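Local coordinates for putative capsular polysaccharide biosynthesis protein (Streptococcus pneumoniae serotype 4, PDB 6EWJ), which probably acts as a pyridoxal phosphate-dependent sugar aminotransferase of the DegT/DnrJ/EryC1 family, essential for teichoic acid biosynthesis in the pneumococcus, at residues 75-80 and 100-105; 84-89 and 133-138; 199-204 and 212-217. One frame throughout, in Å; residues are numbered along the deposited sequence.

Contact 1: residues 75-80 and 100-105; sequences LEVGPG and VGATPV
Val77 meets Val100 and Ala102 where two helix ends, each closed by a Schellman motif, come together at the N-terminal ends of strands 82-86 and 103-107, the latter an outermost strand of the large sheet within this chain. Glu76, just after helix 64-74, and Gly101, just after helix 92-99, leave helical geometry with positive phi, and the two segments then run on into those strands. The CG1 branch of Val77 carries the apolar part: it stands anti to the backbone N (chi1 172°), which brings it to 3.7 Å from Ala102 CB, while Val100 CG2 lies farther off, at 4.3 Å from Val77 CG1. That same Val100 branch is closer to a backbone oxygen, 3.4 Å from Val77 O. Val83 touches both Val77 and Ala102, so this small apolar group continues onto the sheet.

Beyond the valines the backbones do the touching, with the closest CA pair at Gly78 and Ala102. Three CA-H...O contacts bridge them: Gly78 CA points to Val100 O, Ala102 CA to Gly78 O at 3.3 Å, and Pro79 CA to Gly101 O at 3.2 Å, the last with 145° at the hydrogen. Pro79 turns its CB away overall, yet its ring skirts the opposite carbonyls, with CD 3.6 Å from Val100 O. Pro79 N has no hydrogen to offer the nearby Gly101 carbonyl. A water also joins the segments: it donates to Gly101 O, accepts from Gly80 N at 3.1 Å, and lies 2.6 Å from Thr103 OG1.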
loop_
_atom_site.group_PDB
_atom_site.type_symbol
_atom_site.label_atom_id
_atom_site.label_comp_id
_atom_site.label_asym_id
_atom_site.label_seq_id
_atom_site.Cartn_x
_atom_site.Cartn_y
_atom_site.Cartn_z
ATOM N N LEU A 75 -18.116 -0.347 2.615
ATOM C CA LEU A 75 -19.298 -0.137 3.465
ATOM C C LEU A 75 -19.630 1.337 3.811
ATOM O O LEU A 75 -20.696 1.608 4.377
ATOM C CB LEU A 75 -19.142 -0.954 4.749
ATOM C CG LEU A 75 -19.121 -2.467 4.561
ATOM C CD1 LEU A 75 -18.802 -3.132 5.873
ATOM C CD2 LEU A 75 -20.442 -2.983 3.979
ATOM N N GLU A 76 -18.737 2.261 3.454
ATOM C CA GLU A 76 -18.798 3.698 3.808
ATOM C C GLU A 76 -18.971 3.959 5.321
ATOM O O GLU A 76 -19.662 4.868 5.733
ATOM C CB GLU A 76 -19.836 4.422 2.963
ATOM C CG GLU A 76 -19.511 4.371 1.472
ATOM C CD GLU A 76 -20.603 4.969 0.632
ATOM O OE1 GLU A 76 -21.646 4.371 0.596
ATOM O OE2 GLU A 76 -20.471 6.030 -0.009
ATOM N N VAL A 77 -18.327 3.141 6.128
ATOM C CA VAL A 77 -18.248 3.355 7.575
ATOM C C VAL A 77 -17.338 4.579 7.759
ATOM O O VAL A 77 -16.235 4.625 7.193
ATOM C CB VAL A 77 -17.674 2.101 8.298
ATOM C CG1 VAL A 77 -17.382 2.343 9.776
ATOM C CG2 VAL A 77 -18.640 0.943 8.166
ATOM N N GLY A 78 -17.800 5.571 8.511
ATOM C CA GLY A 78 -17.014 6.772 8.739
ATOM C C GLY A 78 -17.352 7.512 10.028
ATOM O O GLY A 78 -17.794 6.881 11.007
ATOM N N PRO A 79 -17.115 8.838 10.048
ATOM C CA PRO A 79 -17.411 9.675 11.228
ATOM C C PRO A 79 -18.829 9.487 11.736
ATOM O O PRO A 79 -19.767 9.457 10.945
ATOM C CB PRO A 79 -17.200 11.092 10.703
ATOM C CG PRO A 79 -16.146 10.936 9.652
ATOM C CD PRO A 79 -16.488 9.636 8.972
ATOM N N GLY A 80 -18.960 9.302 13.044
ATOM C CA GLY A 80 -20.260 9.087 13.660
ATOM C C GLY A 80 -20.683 7.629 13.752
ATOM O O GLY A 80 -21.578 7.327 14.534
ATOM N N VAL A 100 -10.728 5.415 8.856
ATOM C CA VAL A 100 -11.926 5.868 8.158
ATOM C C VAL A 100 -12.716 6.886 8.960
ATOM O O VAL A 100 -13.746 7.384 8.520
ATOM C CB VAL A 100 -12.834 4.669 7.747
ATOM C CG1 VAL A 100 -12.065 3.715 6.898
ATOM C CG2 VAL A 100 -13.429 3.961 8.974
ATOM N N GLY A 101 -12.247 7.184 10.174
ATOM C CA GLY A 101 -12.839 8.194 11.022
ATOM C C GLY A 101 -13.980 7.725 11.900
ATOM O O GLY A 101 -14.653 8.546 12.475
ATOM N N ALA A 102 -14.213 6.417 11.952
ATOM C CA ALA A 102 -15.208 5.826 12.819
ATOM C C ALA A 102 -14.668 5.700 14.250
ATOM O O ALA A 102 -13.486 5.902 14.507
ATOM C CB ALA A 102 -15.620 4.451 12.308
ATOM N N THR A 103 -15.563 5.365 15.166
ATOM C CA THR A 103 -15.251 5.241 16.580
ATOM C C THR A 103 -15.103 3.777 16.959
ATOM O O THR A 103 -16.066 3.001 16.846
ATOM C CB THR A 103 -16.343 5.888 17.437
ATOM O OG1 THR A 103 -16.559 7.224 16.987
ATOM C CG2 THR A 103 -15.922 5.935 18.929
ATOM N N PRO A 104 -13.889 3.364 17.383
ATOM C CA PRO A 104 -13.798 1.974 17.872
ATOM C C PRO A 104 -14.563 1.795 19.178
ATOM O O PRO A 104 -14.586 2.719 19.990
ATOM C CB PRO A 104 -12.308 1.787 18.136
ATOM C CG PRO A 104 -11.627 2.943 17.416
ATOM C CD PRO A 104 -12.601 4.069 17.451
ATOM N N VAL A 105 -15.228 0.647 19.331
ATOM C CA VAL A 105 -15.861 0.241 20.558
ATOM C C VAL A 105 -15.302 -1.145 20.914
ATOM O O VAL A 105 -15.502 -2.105 20.183
ATOM C CB VAL A 105 -17.392 0.125 20.404
ATOM C CG1 VAL A 105 -18.015 -0.367 21.687
ATOM C CG2 VAL A 105 -18.003 1.449 20.018
HETATM O O HOH W 1 -16.443 8.724 14.816
#

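Contact 2: residues 84-89 and 133-138; sequences IVPAMT and IPVELA
This is a buried contact between the end of strand 82-86 with its following loop and the loop that follows strand 129-132, at the C-terminal ends of the parallel strands, where the cofactor site of this fold lies. Strand 82-86 runs beside strand 129-132, and the pairing reaches one residue past the latter: Ile133 N donates to Ile84 O at 2.8 Å, with 169° at the hydrogen and the donor nearly in line with the carbonyl.

Past that bond the segments are held by side chains. Val85 and Ile133 lie side by side and point the same way, Val85 CG1 resting 4.0 Å from Ile133 CB. Pro86 comes next, its CB directed toward the other segment: CD sits 3.1 Å from Ile133 O, and CG is 4.1 Å from Val135 CG1, the two side chains crossing at a slant. Val135 also points across, and its chi1 of 61° sets CG1 between its own backbone N and carbonyl carbon, from where it reaches Pro86, Met88 O and Thr89. Thr89 OG1 lies 3.7 Å from Val135 CB, but its polar partner is Ser93 OG.

Both loops approach the pyridoxal phosphate site, although the cofactor is not bound here. The side chain of Met88 comes within about 4 Å of that of Tyr351, and Val135 within about 5 Å of His179, both residues that bind the cofactor in a structure of this protein. Chemically, the junction rests on one straight backbone bond followed by apolar surfaces. The parallel ladder would next offer Ile133 O the N of Pro86, which carries no hydrogen; the pairing therefore stops, and this carbonyl is buried without a hydrogen-bonding partner in the model, Pro86 CD lying against it.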
loop_
_atom_site.group_PDB
_atom_site.type_symbol
_atom_site.label_atom_id
_atom_site.label_comp_id
_atom_site.label_asym_id
_atom_site.label_seq_id
_atom_site.Cartn_x
_atom_site.Cartn_y
_atom_site.Cartn_z
ATOM N N ILE A 84 -17.261 -2.361 16.371
ATOM C CA ILE A 84 -16.910 -3.146 17.525
ATOM C C ILE A 84 -15.733 -4.074 17.218
ATOM O O ILE A 84 -15.730 -4.785 16.208
ATOM C CB ILE A 84 -18.126 -3.949 18.040
ATOM C CG1 ILE A 84 -19.084 -2.997 18.748
ATOM C CG2 ILE A 84 -17.680 -5.053 18.961
ATOM C CD1 ILE A 84 -20.426 -3.560 19.134
ATOM N N VAL A 85 -14.775 -4.099 18.127
ATOM C CA VAL A 85 -13.627 -4.972 18.048
ATOM C C VAL A 85 -13.352 -5.584 19.429
ATOM O O VAL A 85 -13.662 -4.967 20.438
ATOM C CB VAL A 85 -12.346 -4.256 17.623
ATOM C CG1 VAL A 85 -12.504 -3.732 16.225
ATOM C CG2 VAL A 85 -11.967 -3.091 18.557
ATOM N N PRO A 86 -12.716 -6.766 19.470
ATOM C CA PRO A 86 -12.279 -7.249 20.773
ATOM C C PRO A 86 -11.186 -6.413 21.387
ATOM O O PRO A 86 -10.388 -5.803 20.660
ATOM C CB PRO A 86 -11.771 -8.660 20.476
ATOM C CG PRO A 86 -12.283 -9.035 19.106
ATOM C CD PRO A 86 -12.413 -7.717 18.392
ATOM N N ALA A 87 -11.171 -6.381 22.729
ATOM C CA ALA A 87 -10.105 -5.728 23.489
ATOM C C ALA A 87 -8.792 -6.503 23.353
ATOM O O ALA A 87 -7.701 -5.901 23.434
ATOM C CB ALA A 87 -10.517 -5.566 24.932
ATOM N N MET A 88 -8.897 -7.802 23.021
ATOM C CA MET A 88 -7.778 -8.700 22.843
ATOM C C MET A 88 -7.634 -8.979 21.359
ATOM O O MET A 88 -8.240 -9.899 20.798
ATOM C CB MET A 88 -8.007 -10.000 23.635
ATOM C CG MET A 88 -7.058 -11.179 23.302
ATOM S SD MET A 88 -5.338 -10.708 23.497
ATOM C CE MET A 88 -5.394 -10.223 25.207
ATOM N N THR A 89 -6.834 -8.140 20.689
ATOM C CA THR A 89 -6.474 -8.370 19.290
ATOM C C THR A 89 -5.234 -7.548 18.919
ATOM O O THR A 89 -4.706 -6.800 19.733
ATOM C CB THR A 89 -7.621 -8.029 18.332
ATOM O OG1 THR A 89 -7.269 -8.438 16.999
ATOM C CG2 THR A 89 -7.948 -6.561 18.339
ATOM N N ILE A 133 -16.005 -6.650 14.112
ATOM C CA ILE A 133 -14.785 -7.334 13.654
ATOM C C ILE A 133 -14.290 -8.406 14.672
ATOM O O ILE A 133 -13.421 -8.114 15.501
ATOM C CB ILE A 133 -13.620 -6.321 13.329
ATOM C CG1 ILE A 133 -14.118 -5.168 12.440
ATOM C CG2 ILE A 133 -12.442 -7.053 12.642
ATOM C CD1 ILE A 133 -13.050 -4.117 12.078
ATOM N N PRO A 134 -14.811 -9.648 14.601
ATOM C CA PRO A 134 -14.170 -10.731 15.324
ATOM C C PRO A 134 -12.770 -11.036 14.769
ATOM O O PRO A 134 -12.555 -10.886 13.545
ATOM C CB PRO A 134 -15.100 -11.941 15.045
ATOM C CG PRO A 134 -16.322 -11.396 14.365
ATOM C CD PRO A 134 -15.822 -10.163 13.654
ATOM N N VAL A 135 -11.875 -11.505 15.631
ATOM C CA VAL A 135 -10.586 -11.994 15.205
ATOM C C VAL A 135 -10.474 -13.497 15.395
ATOM O O VAL A 135 -10.803 -14.039 16.475
ATOM C CB VAL A 135 -9.418 -11.273 15.921
ATOM C CG1 VAL A 135 -9.435 -11.457 17.419
ATOM C CG2 VAL A 135 -8.073 -11.735 15.410
ATOM N N GLU A 136 -9.982 -14.166 14.371
ATOM C CA GLU A 136 -9.906 -15.599 14.372
ATOM C C GLU A 136 -8.509 -15.946 14.911
ATOM O O GLU A 136 -7.603 -16.380 14.210
ATOM C CB GLU A 136 -10.179 -16.199 12.992
ATOM C CG GLU A 136 -11.225 -15.510 12.146
ATOM C CD GLU A 136 -12.641 -15.495 12.703
ATOM O OE1 GLU A 136 -12.936 -16.050 13.791
ATOM O OE2 GLU A 136 -13.484 -14.863 12.011
ATOM N N LEU A 137 -8.349 -15.732 16.216
ATOM C CA LEU A 137 -7.032 -15.776 16.828
ATOM C C LEU A 137 -6.383 -17.138 16.688
ATOM O O LEU A 137 -7.006 -18.167 17.025
ATOM C CB LEU A 137 -7.102 -15.427 18.302
ATOM C CG LEU A 137 -5.742 -15.272 18.979
ATOM C CD1 LEU A 137 -5.059 -13.965 18.577
ATOM C CD2 LEU A 137 -5.953 -15.272 20.495
ATOM N N ALA A 138 -5.110 -17.131 16.275
ATOM C CA ALA A 138 -4.297 -18.309 16.075
ATOM C C ALA A 138 -4.818 -19.288 15.008
ATOM O O ALA A 138 -4.216 -20.332 14.795
ATOM C CB ALA A 138 -4.078 -19.020 17.392
#

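Contact 3: residues 199-204 and 212-217; sequences FSFHAV and GGSATW
Gly212 O opens the contact by accepting from Phe201 N at 2.8 Å. It also receives a weak bond from a water 2.8 Å from Ser200 OG. That hydroxyl, of a residue that binds pyridoxal phosphate in a structure of this protein, accepts from His202 N in an ST turn. The two strands are antiparallel neighbours, and the loop joining them carries Lys205, the predicted cofactor-attachment lysine, whose side chain approaches that of Ser200. Gly213 forms a non-hydrogen-bonded antiparallel pair with Ser200; its CA sits over one face of the Phe201 ring, 3.9 Å from the centroid, a CH-pi contact. Ser214 pairs with Phe199 through two backbone bonds, Phe199 N to Ser214 O at 2.9 Å and Ser214 N to Phe199 O at 3.0 Å. Ser214 OG stands between its backbone N and carbonyl carbon (chi1 71°), which puts it at the Phe199 ring edge, 3.4 Å from CD2. Thr216 sets CG2 at the same edge, 3.9 Å from Phe199 CE2, while its OG1 bonds to Lys57 O and Thr55 OG1. On its other flank strand 213-217 is hydrogen-bonded to strand 58-61. Ala215 packs against helices 64-74 and 225-236, and Trp217 against the latter.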
loop_
_atom_site.group_PDB
_atom_site.type_symbol
_atom_site.label_atom_id
_atom_site.label_comp_id
_atom_site.label_asym_id
_atom_site.label_seq_id
_atom_site.Cartn_x
_atom_site.Cartn_y
_atom_site.Cartn_z
ATOM N N PHE A 199 -7.819 -11.557 4.941
ATOM C CA PHE A 199 -6.727 -12.477 5.150
ATOM C C PHE A 199 -5.389 -11.788 5.021
ATOM O O PHE A 199 -5.258 -10.753 4.320
ATOM C CB PHE A 199 -6.782 -13.579 4.080
ATOM C CG PHE A 199 -7.963 -14.512 4.205
ATOM C CD1 PHE A 199 -7.965 -15.518 5.147
ATOM C CD2 PHE A 199 -9.063 -14.411 3.330
ATOM C CE1 PHE A 199 -9.060 -16.390 5.287
ATOM C CE2 PHE A 199 -10.150 -15.279 3.445
ATOM C CZ PHE A 199 -10.129 -16.271 4.407
ATOM N N SER A 200 -4.371 -12.391 5.626
ATOM C CA SER A 200 -3.024 -11.811 5.639
ATOM C C SER A 200 -2.106 -12.872 5.055
ATOM O O SER A 200 -2.175 -14.013 5.463
ATOM C CB SER A 200 -2.503 -11.506 7.039
ATOM O OG SER A 200 -1.158 -11.055 7.004
ATOM N N PHE A 201 -1.191 -12.412 4.205
ATOM C CA PHE A 201 -0.124 -13.218 3.655
ATOM C C PHE A 201 1.219 -12.609 4.017
ATOM O O PHE A 201 2.223 -12.752 3.287
ATOM C CB PHE A 201 -0.257 -13.322 2.101
ATOM C CG PHE A 201 -1.639 -13.537 1.594
ATOM C CD1 PHE A 201 -2.532 -14.416 2.206
ATOM C CD2 PHE A 201 -2.025 -12.949 0.421
ATOM C CE1 PHE A 201 -3.806 -14.620 1.686
ATOM C CE2 PHE A 201 -3.289 -13.197 -0.141
ATOM C CZ PHE A 201 -4.177 -13.992 0.512
ATOM N N HIS A 202 1.278 -11.923 5.163
ATOM C CA HIS A 202 2.529 -11.372 5.676
ATOM C C HIS A 202 3.597 -12.446 5.859
ATOM O O HIS A 202 3.247 -13.662 6.048
ATOM C CB HIS A 202 2.249 -10.622 6.988
ATOM C CG HIS A 202 3.456 -9.961 7.568
ATOM N ND1 HIS A 202 4.250 -10.564 8.523
ATOM C CD2 HIS A 202 3.998 -8.748 7.347
ATOM C CE1 HIS A 202 5.246 -9.751 8.844
ATOM N NE2 HIS A 202 5.130 -8.651 8.122
ATOM N N ALA A 203 4.872 -12.053 5.763
ATOM C CA ALA A 203 6.039 -12.975 5.919
ATOM C C ALA A 203 5.933 -14.059 6.994
ATOM O O ALA A 203 6.473 -15.147 6.833
ATOM C CB ALA A 203 7.321 -12.182 6.128
ATOM N N VAL A 204 5.251 -13.747 8.108
ATOM C CA VAL A 204 5.191 -14.605 9.264
ATOM C C VAL A 204 3.898 -15.458 9.326
ATOM O O VAL A 204 3.723 -16.216 10.279
ATOM C CB VAL A 204 5.420 -13.839 10.609
ATOM C CG1 VAL A 204 6.657 -12.943 10.529
ATOM C CG2 VAL A 204 4.211 -13.009 11.066
ATOM N N GLY A 212 1.226 -9.126 1.789
ATOM C CA GLY A 212 0.035 -9.290 1.006
ATOM C C GLY A 212 -1.162 -9.620 1.870
ATOM O O GLY A 212 -1.057 -9.850 3.087
ATOM N N GLY A 213 -2.322 -9.616 1.238
ATOM C CA GLY A 213 -3.522 -10.057 1.853
ATOM C C GLY A 213 -4.644 -9.982 0.870
ATOM O O GLY A 213 -4.434 -9.749 -0.370
ATOM N N SER A 214 -5.826 -10.303 1.372
ATOM C CA SER A 214 -6.998 -10.274 0.537
ATOM C C SER A 214 -8.251 -9.892 1.283
ATOM O O SER A 214 -8.353 -10.113 2.498
ATOM C CB SER A 214 -7.180 -11.656 -0.176
ATOM O OG SER A 214 -7.587 -12.661 0.767
ATOM N N ALA A 215 -9.226 -9.432 0.513
ATOM C CA ALA A 215 -10.622 -9.266 0.928
ATOM C C ALA A 215 -11.518 -10.186 0.117
ATOM O O ALA A 215 -11.404 -10.299 -1.113
ATOM C CB ALA A 215 -11.084 -7.849 0.693
ATOM N N THR A 216 -12.449 -10.805 0.802
ATOM C CA THR A 216 -13.502 -11.525 0.153
ATOM C C THR A 216 -14.803 -11.376 0.954
ATOM O O THR A 216 -14.830 -10.732 2.015
ATOM C CB THR A 216 -13.103 -13.008 -0.070
ATOM O OG1 THR A 216 -14.027 -13.649 -0.970
ATOM C CG2 THR A 216 -13.039 -13.774 1.271
ATOM N N TRP A 217 -15.869 -11.988 0.430
ATOM C CA TRP A 217 -17.184 -11.894 1.008
ATOM C C TRP A 217 -17.954 -13.162 0.705
ATOM O O TRP A 217 -17.783 -13.764 -0.353
ATOM C CB TRP A 217 -17.960 -10.668 0.501
ATOM C CG TRP A 217 -18.097 -10.580 -0.993
ATOM C CD1 TRP A 217 -19.139 -11.073 -1.770
ATOM C CD2 TRP A 217 -17.189 -9.952 -1.880
ATOM N NE1 TRP A 217 -18.901 -10.792 -3.108
ATOM C CE2 TRP A 217 -17.709 -10.096 -3.191
ATOM C CE3 TRP A 217 -15.956 -9.304 -1.706
ATOM C CZ2 TRP A 217 -17.044 -9.598 -4.298
ATOM C CZ3 TRP A 217 -15.283 -8.810 -2.839
ATOM C CH2 TRP A 217 -15.833 -8.964 -4.101
HETATM O O HOH W 2 -0.901 -8.393 6.160
#

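From the N terminus, helix 64-74 leads into contact 1, which closes the excursion through strand 82-86 and helix 92-99. Contact 2 opens inside that excursion, at 84-89, but closes only at 133-138, so the two cross along the chain. They also touch, since Val105 O and Val85 N, 3.0 Å apart, probably form a hydrogen bond between strands 103-107 and 82-86. Contact 3 follows in series and closes a short loop between strands 196-200 and 213-217, its centre about 16 Å from that of contact 2 and about 22 Å from that of contact 1. In the sheet contacts 1 and 2 serve strands 103-107, 82-86 and 129-132, contact 3 strands 196-200 and 213-217, with 172-177 between.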